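Dihydropyrimidinase (Brevibacillus agri, PDB 3SFW) catalyses the reversible hydrolytic ring opening of dihydropyrimidines to N-carbamoyl-beta-amino acids, using a pair of zinc ions held in an amidohydrolase-type barrel. Local coordinates at residues Cys264-Val269 with Tyr285-Pro290; Leu270-Leu275 with Leu291-Asn296. One frame throughout, in Å; residues are numbered along the deposited sequence.

Contact 1: residues Cys264-Val269 with Tyr285-Pro290; sequences CPQYLV and YVWSPP
A buried polar and aromatic contact joins the short helix 265-269, which follows barrel strand 258-263, to the loop segment Tyr-285 to Pro-290, close to the metal site. Its one cross-segment hydrogen bond runs from Tyr-267 OH to Pro-289 O, 2.6 Å long. The carbonyl is met in its own plane on a lone pair, with a C=O...O angle of 137°, and the oxygen sits at the edge of the phenol ring, near the ring plane. Pro-289 also touches the same hydroxyl with its ring, CD lying 3.4 Å from Tyr-267 OH, so one proline engages the tyrosine end through both backbone and side chain. The peptide before Pro-289 is cis.

Gln-266 fills the angle between the two aromatic residues. Its CG, tucked between backbone N and carbonyl carbon (chi1 57°), lies over the centre of the Tyr-267 ring on one side and over the rim of the Trp-287 indole on the other. CB of Gln-266 comes 3.5 Å from Trp-287 CZ2. The opposite indole face carries Tyr-285 O, 3.5 Å above the plane, while Trp-287 NE1 is buried without a polar partner. Beyond the contact, Gln-266 NE2 bonds to Ser-314 O, beside the zinc ligand Asp-315, and Trp-287 O accepts from His-208.

The Pro-289 side chain lies about 5 Å from a zinc ion and touches the zinc ligand His-239. Helix and loop thus meet at the C-terminal mouth of a TIM-type barrel, where this amidohydrolase holds its two zinc ions, as in other binuclear members of the superfamily.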
ATOM      1  N   CYS A 264       5.218  15.294 -18.305  1.00  8.70           N
ATOM      2  CA  CYS A 264       5.371  16.372 -19.274  1.00  7.75           C
ATOM      3  C   CYS A 264       5.657  17.645 -18.490  1.00 10.10           C
ATOM      4  O   CYS A 264       5.209  17.763 -17.332  1.00 11.90           O
ATOM      5  CB  CYS A 264       4.070  16.575 -20.067  1.00  8.00           C
ATOM      6  SG  CYS A 264       3.413  15.061 -20.874  1.00 12.26           S
ATOM      7  N   PRO A 265       6.321  18.634 -19.128  1.00 10.83           N
ATOM      8  CA  PRO A 265       6.716  19.821 -18.387  1.00 10.85           C
ATOM      9  C   PRO A 265       5.509  20.538 -17.774  1.00 11.78           C
ATOM     10  O   PRO A 265       5.619  21.088 -16.679  1.00 12.29           O
ATOM     11  CB  PRO A 265       7.348  20.714 -19.455  1.00 12.90           C
ATOM     12  CG  PRO A 265       7.850  19.752 -20.511  1.00 11.72           C
ATOM     13  CD  PRO A 265       6.852  18.618 -20.505  1.00 11.99           C
ATOM     14  N   GLN A 266       4.387  20.576 -18.494  1.00 10.75           N
ATOM     15  CA  GLN A 266       3.174  21.290 -17.975  1.00 13.35           C
ATOM     16  C   GLN A 266       2.685  20.750 -16.639  1.00 12.52           C
ATOM     17  O   GLN A 266       2.201  21.509 -15.792  1.00 13.48           O
ATOM     18  CB  GLN A 266       2.032  21.337 -19.020  1.00 11.52           C
ATOM     19  CG  GLN A 266       1.540  19.943 -19.580  1.00 11.79           C
ATOM     20  CD  GLN A 266       2.425  19.462 -20.742  1.00 11.90           C
ATOM     21  OE1 GLN A 266       3.637  19.707 -20.752  1.00 10.95           O
ATOM     22  NE2 GLN A 266       1.835  18.758 -21.691  1.00 11.20           N
ATOM     23  N   TYR A 267       2.893  19.460 -16.388  1.00  9.78           N
ATOM     24  CA  TYR A 267       2.407  18.885 -15.124  1.00  9.07           C
ATOM     25  C   TYR A 267       3.424  19.060 -14.006  1.00 11.16           C
ATOM     26  O   TYR A 267       3.088  18.894 -12.858  1.00 12.51           O
ATOM     27  CB  TYR A 267       1.999  17.409 -15.298  1.00 10.40           C
ATOM     28  CG  TYR A 267       0.984  17.248 -16.408  1.00  9.25           C
ATOM     29  CD1 TYR A 267       1.305  16.562 -17.589  1.00  9.22           C
ATOM     30  CD2 TYR A 267      -0.306  17.812 -16.274  1.00  9.54           C
ATOM     31  CE1 TYR A 267       0.389  16.451 -18.641  1.00  9.88           C
ATOM     32  CE2 TYR A 267      -1.243  17.673 -17.296  1.00  7.85           C
ATOM     33  CZ  TYR A 267      -0.897  16.995 -18.475  1.00 11.42           C
ATOM     34  OH  TYR A 267      -1.855  16.865 -19.475  1.00 11.45           O
ATOM     35  N   LEU A 268       4.670  19.393 -14.375  1.00 10.46           N
ATOM     36  CA  LEU A 268       5.739  19.646 -13.412  1.00 11.11           C
ATOM     37  C   LEU A 268       5.735  21.068 -12.845  1.00 13.61           C
ATOM     38  O   LEU A 268       6.101  21.261 -11.694  1.00 12.50           O
ATOM     39  CB  LEU A 268       7.139  19.282 -13.970  1.00  9.90           C
ATOM     40  CG  LEU A 268       7.297  17.786 -14.319  1.00 11.23           C
ATOM     41  CD1 LEU A 268       8.622  17.591 -15.166  1.00 11.25           C
ATOM     42  CD2 LEU A 268       7.309  16.943 -13.027  1.00 13.32           C
ATOM     43  N   VAL A 269       5.348  22.045 -13.663  1.00 11.47           N
ATOM     44  CA  VAL A 269       5.610  23.435 -13.364  1.00 11.36           C
ATOM     45  C   VAL A 269       4.343  24.298 -13.434  1.00 13.71           C
ATOM     46  O   VAL A 269       4.402  25.475 -13.062  1.00 13.97           O
ATOM     47  CB  VAL A 269       6.761  24.030 -14.281  1.00 14.65           C
ATOM     48  CG1 VAL A 269       6.299  24.273 -15.747  1.00 14.10           C
ATOM     49  CG2 VAL A 269       7.295  25.308 -13.743  1.00 27.11           C
ATOM     50  N   TYR A 285      -4.619  27.038 -21.262  1.00 13.16           N
ATOM     51  CA  TYR A 285      -4.091  25.934 -20.433  1.00 11.43           C
ATOM     52  C   TYR A 285      -4.977  24.707 -20.480  1.00 13.29           C
ATOM     53  O   TYR A 285      -4.830  23.801 -19.646  1.00 14.19           O
ATOM     54  CB  TYR A 285      -3.928  26.400 -18.957  1.00 10.13           C
ATOM     55  CG  TYR A 285      -2.926  27.513 -18.864  1.00 14.12           C
ATOM     56  CD1 TYR A 285      -1.564  27.224 -18.739  1.00 12.68           C
ATOM     57  CD2 TYR A 285      -3.315  28.863 -19.064  1.00 14.69           C
ATOM     58  CE1 TYR A 285      -0.603  28.241 -18.764  1.00 16.79           C
ATOM     59  CE2 TYR A 285      -2.357  29.892 -19.055  1.00 15.70           C
ATOM     60  CZ  TYR A 285      -0.993  29.558 -18.916  1.00 16.54           C
ATOM     61  OH  TYR A 285       0.001  30.528 -18.956  1.00 18.43           O
ATOM     62  N   VAL A 286      -5.903  24.676 -21.442  1.00 13.87           N
ATOM     63  CA  VAL A 286      -6.824  23.532 -21.573  1.00 11.82           C
ATOM     64  C   VAL A 286      -6.154  22.429 -22.442  1.00 12.20           C
ATOM     65  O   VAL A 286      -5.775  22.674 -23.562  1.00 11.77           O
ATOM     66  CB  VAL A 286      -8.164  23.985 -22.240  1.00 13.29           C
ATOM     67  CG1 VAL A 286      -8.972  22.751 -22.760  1.00 14.39           C
ATOM     68  CG2 VAL A 286      -8.978  24.778 -21.208  1.00 13.18           C
ATOM     69  N   TRP A 287      -5.851  21.320 -21.785  1.00 12.91           N
ATOM     70  CA  TRP A 287      -5.267  20.095 -22.397  1.00 12.93           C
ATOM     71  C   TRP A 287      -5.589  19.001 -21.405  1.00 11.91           C
ATOM     72  O   TRP A 287      -6.084  19.292 -20.299  1.00 13.28           O
ATOM     73  CB  TRP A 287      -3.738  20.208 -22.577  1.00 12.32           C
ATOM     74  CG  TRP A 287      -3.002  20.771 -21.378  1.00  9.24           C
ATOM     75  CD1 TRP A 287      -2.829  20.170 -20.169  1.00 11.12           C
ATOM     76  CD2 TRP A 287      -2.251  22.004 -21.343  1.00 10.36           C
ATOM     77  NE1 TRP A 287      -2.014  20.978 -19.354  1.00 10.59           N
ATOM     78  CE2 TRP A 287      -1.663  22.104 -20.063  1.00 11.68           C
ATOM     79  CE3 TRP A 287      -2.073  23.067 -22.269  1.00 12.52           C
ATOM     80  CZ2 TRP A 287      -0.897  23.229 -19.673  1.00 12.04           C
ATOM     81  CZ3 TRP A 287      -1.256  24.132 -21.921  1.00 11.90           C
ATOM     82  CH2 TRP A 287      -0.639  24.187 -20.647  1.00 13.80           C
ATOM     83  N   SER A 288      -5.411  17.735 -21.806  1.00 11.59           N
ATOM     84  CA  SER A 288      -5.930  16.630 -20.977  1.00  9.35           C
ATOM     85  C   SER A 288      -4.828  15.602 -20.822  1.00 13.09           C
ATOM     86  O   SER A 288      -4.068  15.429 -21.743  1.00 13.36           O
ATOM     87  CB  SER A 288      -7.118  15.957 -21.667  1.00 13.76           C
ATOM     88  OG  SER A 288      -8.184  16.901 -21.827  1.00 15.43           O
ATOM     89  N   PRO A 289      -4.699  14.975 -19.649  1.00 11.17           N
ATOM     90  CA  PRO A 289      -5.385  15.283 -18.392  1.00 10.56           C
ATOM     91  C   PRO A 289      -5.168  16.703 -17.996  1.00 10.94           C
ATOM     92  O   PRO A 289      -4.225  17.350 -18.433  1.00 10.53           O
ATOM     93  CB  PRO A 289      -4.712  14.354 -17.369  1.00 13.80           C
ATOM     94  CG  PRO A 289      -3.383  14.005 -17.991  1.00 16.98           C
ATOM     95  CD  PRO A 289      -3.659  13.935 -19.462  1.00 14.50           C
ATOM     96  N   PRO A 290      -6.108  17.244 -17.199  1.00  9.75           N
ATOM     97  CA  PRO A 290      -5.999  18.678 -16.908  1.00 10.52           C
ATOM     98  C   PRO A 290      -4.851  18.964 -15.943  1.00 12.93           C
ATOM     99  O   PRO A 290      -4.412  18.087 -15.195  1.00 12.11           O
ATOM    100  CB  PRO A 290      -7.348  18.983 -16.231  1.00 11.60           C
ATOM    101  CG  PRO A 290      -7.740  17.661 -15.547  1.00 12.94           C
ATOM    102  CD  PRO A 290      -7.197  16.563 -16.495  1.00 11.99           C
TER

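Contact 2: residues Leu270-Leu275 with Leu291-Asn296; sequences LDITAL and LREKWN
Leu-291 points its side chain at the segment Leu-270 to Leu-275 and is received by three aliphatic neighbours. With CG anti to its carbonyl carbon (chi1 -70°), Leu-291 rests both its methyls on Leu-270 CB, Leu-291 CD1 and CD2 each lying 3.9 Å from that atom, while CD1 also touches Ala-274 CB. Leu-275 reaches across the leucine obliquely, its CD1 3.8 Å from Leu-291 CB. Ile-272 lies along the backbone instead: its CB rests against Leu-291 O, and its side chain also packs on Ile-206, Ala-209 and Tyr-210 of helix 206-210.

The backbones are joined by Ile-272 N to Arg-292 O, 2.9 Å, with the donor well above the carbonyl plane (58° out of it). Just beside this bond Asp-271 forms an Asx turn that opens the 3-10 segment 272-275. Asp-271 OD1 accepts from Thr-273 N and, at 2.7 Å, from Thr-273 OG1, both on the same face of the carboxylate.

Asp-271 CB lies 3.3 Å from Arg-292 O. Asp-271 and Lys-294 cross obliquely, their CB atoms 3.8 Å apart, without their charges meeting: OD2 of Asp-271 and NZ of Lys-294 stay 4.9 Å apart. One water connects those two atoms, and another connects Asp-271 OD1 to Lys-294 N; Lys-294 NZ also bonds to Gln-297. A third water donates to Leu-270 O and accepts from Arg-292 N. Arg-292 gives only its backbone to the bonds made here; its guanidinium is held by Glu-217 in a salt bridge, Ser-241 OG and the backbone O of Arg-212. Just ahead of helix 295-305, Glu-293 O receives both Asn-296 N and Asn-296 ND2, from the same face, and Glu-293 OE1 accepts Trp-295 NE1 with its anti lone pair, in the indole plane.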
ATOM      1  N   LEU A 270       3.253  23.738 -13.951  1.00 10.84           N
ATOM      2  CA  LEU A 270       1.962  24.452 -13.999  1.00 11.58           C
ATOM      3  C   LEU A 270       0.901  23.749 -13.198  1.00 12.54           C
ATOM      4  O   LEU A 270       1.031  22.568 -12.899  1.00 13.95           O
ATOM      5  CB  LEU A 270       1.459  24.622 -15.446  1.00 11.42           C
ATOM      6  CG  LEU A 270       2.387  25.354 -16.428  1.00 12.76           C
ATOM      7  CD1 LEU A 270       1.781  25.329 -17.849  1.00 11.63           C
ATOM      8  CD2 LEU A 270       2.601  26.822 -16.031  1.00 12.74           C
ATOM      9  N   ASP A 271      -0.088  24.515 -12.687  1.00 14.35           N
ATOM     10  CA  ASP A 271      -1.097  23.920 -11.808  1.00 13.62           C
ATOM     11  C   ASP A 271      -2.500  24.422 -12.146  1.00 12.21           C
ATOM     12  O   ASP A 271      -2.639  25.326 -12.969  1.00 11.16           O
ATOM     13  CB  ASP A 271      -0.754  24.134 -10.319  1.00 13.68           C
ATOM     14  CG  ASP A 271      -0.996  25.549  -9.855  1.00 16.75           C
ATOM     15  OD1 ASP A 271      -2.158  25.892  -9.578  1.00 18.17           O
ATOM     16  OD2 ASP A 271      -0.035  26.309  -9.795  1.00 17.35           O
ATOM     17  N   ILE A 272      -3.514  23.771 -11.566  1.00 12.64           N
ATOM     18  CA  ILE A 272      -4.899  23.888 -11.981  1.00 12.88           C
ATOM     19  C   ILE A 272      -5.328  25.366 -11.897  1.00 16.53           C
ATOM     20  O   ILE A 272      -6.215  25.788 -12.613  1.00 15.13           O
ATOM     21  CB  ILE A 272      -5.790  23.035 -11.052  1.00 13.68           C
ATOM     22  CG1 ILE A 272      -7.245  22.984 -11.547  1.00 14.73           C
ATOM     23  CG2 ILE A 272      -5.686  23.497  -9.545  1.00 13.40           C
ATOM     24  CD1 ILE A 272      -8.131  22.044 -10.706  1.00 13.17           C
ATOM     25  N   THR A 273      -4.684  26.161 -11.038  1.00 14.55           N
ATOM     26  CA  THR A 273      -5.072  27.583 -10.967  1.00 15.97           C
ATOM     27  C   THR A 273      -4.896  28.374 -12.284  1.00 16.73           C
ATOM     28  O   THR A 273      -5.526  29.432 -12.476  1.00 16.36           O
ATOM     29  CB  THR A 273      -4.389  28.374  -9.789  1.00 17.18           C
ATOM     30  OG1 THR A 273      -2.967  28.396  -9.960  1.00 16.21           O
ATOM     31  CG2 THR A 273      -4.773  27.768  -8.425  1.00 16.19           C
ATOM     32  N   ALA A 274      -4.040  27.899 -13.187  1.00 14.00           N
ATOM     33  CA  ALA A 274      -3.823  28.626 -14.456  1.00 12.96           C
ATOM     34  C   ALA A 274      -5.144  28.680 -15.265  1.00 12.53           C
ATOM     35  O   ALA A 274      -5.319  29.550 -16.122  1.00 17.25           O
ATOM     36  CB  ALA A 274      -2.712  27.959 -15.298  1.00 13.41           C
ATOM     37  N   LEU A 275      -6.011  27.695 -15.051  1.00 14.32           N
ATOM     38  CA  LEU A 275      -7.229  27.610 -15.850  1.00 13.43           C
ATOM     39  C   LEU A 275      -8.234  28.662 -15.405  1.00 15.38           C
ATOM     40  O   LEU A 275      -9.286  28.813 -16.045  1.00 14.71           O
ATOM     41  CB  LEU A 275      -7.879  26.225 -15.752  1.00 14.61           C
ATOM     42  CG  LEU A 275      -7.172  25.317 -16.781  1.00 20.71           C
ATOM     43  CD1 LEU A 275      -6.217  24.426 -16.024  1.00 25.82           C
ATOM     44  CD2 LEU A 275      -8.131  24.492 -17.597  1.00 25.67           C
ATOM     45  N   LEU A 291      -4.476  20.226 -15.842  1.00 11.01           N
ATOM     46  CA  LEU A 291      -3.571  20.673 -14.775  1.00 12.30           C
ATOM     47  C   LEU A 291      -4.180  20.337 -13.412  1.00 13.33           C
ATOM     48  O   LEU A 291      -5.413  20.271 -13.285  1.00 13.51           O
ATOM     49  CB  LEU A 291      -3.347  22.191 -14.925  1.00 12.27           C
ATOM     50  CG  LEU A 291      -2.523  22.572 -16.149  1.00 13.94           C
ATOM     51  CD1 LEU A 291      -2.311  24.105 -16.188  1.00 12.72           C
ATOM     52  CD2 LEU A 291      -1.151  21.864 -16.101  1.00 13.93           C
ATOM     53  N   ARG A 292      -3.311  20.080 -12.428  1.00 12.58           N
ATOM     54  CA  ARG A 292      -3.667  19.470 -11.141  1.00 13.12           C
ATOM     55  C   ARG A 292      -3.338  20.438 -10.003  1.00 11.09           C
ATOM     56  O   ARG A 292      -2.569  21.409 -10.171  1.00 11.72           O
ATOM     57  CB  ARG A 292      -2.846  18.183 -10.917  1.00  9.83           C
ATOM     58  CG  ARG A 292      -3.010  17.145 -12.043  1.00  9.94           C
ATOM     59  CD  ARG A 292      -4.544  16.798 -12.206  1.00 10.86           C
ATOM     60  NE  ARG A 292      -4.748  15.549 -12.984  1.00 13.48           N
ATOM     61  CZ  ARG A 292      -5.949  15.070 -13.308  1.00 14.32           C
ATOM     62  NH1 ARG A 292      -7.072  15.692 -12.884  1.00 11.77           N
ATOM     63  NH2 ARG A 292      -6.053  13.924 -13.979  1.00 13.45           N
ATOM     64  N   GLU A 293      -3.848  20.125  -8.829  1.00 12.45           N
ATOM     65  CA  GLU A 293      -3.454  20.865  -7.617  1.00 13.91           C
ATOM     66  C   GLU A 293      -1.936  20.803  -7.508  1.00 13.54           C
ATOM     67  O   GLU A 293      -1.336  19.766  -7.767  1.00 12.60           O
ATOM     68  CB  GLU A 293      -4.097  20.223  -6.396  1.00 14.10           C
ATOM     69  CG  GLU A 293      -5.602  20.470  -6.336  1.00 18.22           C
ATOM     70  CD  GLU A 293      -6.322  19.711  -5.200  1.00 24.38           C
ATOM     71  OE1 GLU A 293      -5.815  18.694  -4.666  1.00 25.89           O
ATOM     72  OE2 GLU A 293      -7.528  19.967  -5.040  1.00 30.23           O
ATOM     73  N   LYS A 294      -1.318  21.906  -7.119  1.00 12.35           N
ATOM     74  CA  LYS A 294       0.116  22.061  -7.268  1.00 15.22           C
ATOM     75  C   LYS A 294       0.896  20.977  -6.498  1.00 14.89           C
ATOM     76  O   LYS A 294       2.011  20.619  -6.902  1.00 15.45           O
ATOM     77  CB  LYS A 294       0.523  23.452  -6.763  1.00 17.33           C
ATOM     78  CG  LYS A 294       2.004  23.781  -7.028  1.00 19.23           C
ATOM     79  CD  LYS A 294       2.283  25.266  -6.734  1.00 19.27           C
ATOM     80  CE  LYS A 294       3.801  25.517  -6.700  1.00 19.27           C
ATOM     81  NZ  LYS A 294       4.455  25.310  -8.080  1.00 16.13           N
ATOM     82  N   TRP A 295       0.353  20.494  -5.382  1.00 15.56           N
ATOM     83  CA  TRP A 295       1.078  19.458  -4.607  1.00 13.62           C
ATOM     84  C   TRP A 295       1.438  18.215  -5.445  1.00 11.74           C
ATOM     85  O   TRP A 295       2.410  17.506  -5.112  1.00 15.22           O
ATOM     86  CB  TRP A 295       0.308  19.018  -3.340  1.00 14.62           C
ATOM     87  CG  TRP A 295      -0.951  18.249  -3.598  1.00 13.86           C
ATOM     88  CD1 TRP A 295      -2.203  18.768  -3.731  1.00 14.73           C
ATOM     89  CD2 TRP A 295      -1.088  16.829  -3.705  1.00 14.17           C
ATOM     90  NE1 TRP A 295      -3.123  17.745  -3.892  1.00 14.99           N
ATOM     91  CE2 TRP A 295      -2.456  16.554  -3.917  1.00 13.73           C
ATOM     92  CE3 TRP A 295      -0.184  15.760  -3.690  1.00 14.07           C
ATOM     93  CZ2 TRP A 295      -2.944  15.260  -4.078  1.00 15.19           C
ATOM     94  CZ3 TRP A 295      -0.692  14.464  -3.787  1.00 15.39           C
ATOM     95  CH2 TRP A 295      -2.040  14.230  -4.012  1.00 16.39           C
ATOM     96  N   ASN A 296       0.674  17.941  -6.513  1.00 12.61           N
ATOM     97  CA  ASN A 296       1.002  16.798  -7.380  1.00 12.51           C
ATOM     98  C   ASN A 296       2.379  16.911  -8.024  1.00 12.80           C
ATOM     99  O   ASN A 296       2.998  15.889  -8.347  1.00 13.28           O
ATOM    100  CB  ASN A 296      -0.070  16.555  -8.453  1.00 11.87           C
ATOM    101  CG  ASN A 296      -1.329  16.008  -7.874  1.00 13.08           C
ATOM    102  OD1 ASN A 296      -1.446  14.795  -7.642  1.00 14.14           O
ATOM    103  ND2 ASN A 296      -2.282  16.911  -7.543  1.00 12.30           N
TER
HETATM  104  O   HOH W   1      -0.510  20.051 -13.142  1.00 12.89           O
HETATM  105  O   HOH W   2       2.524  25.776 -10.339  1.00 15.01           O
HETATM  106  O   HOH W   3      -2.854  24.457  -7.180  1.00 20.29           O

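The two contacts tie the same pair of chain stretches, helix 265-269 and the residues that follow it with the loop leading into helix 295-305, and their centres are 8 Å apart. Contact 1 is wholly buried beside the zinc site, where one hydroxyl-to-carbonyl bond sits among aromatic rings and the aliphatic part of a glutamine. Contact 2 lies farther out and is partly exposed; aliphatic packing is joined there by a backbone bond and bridging waters. The two meet directly: Gln-266 O lies against Leu-291 CD2, Trp-287 against Leu-270, Tyr-285 against Ala-274, and Val-286 against Leu-275, giving continuous packing from the metal site toward the surface.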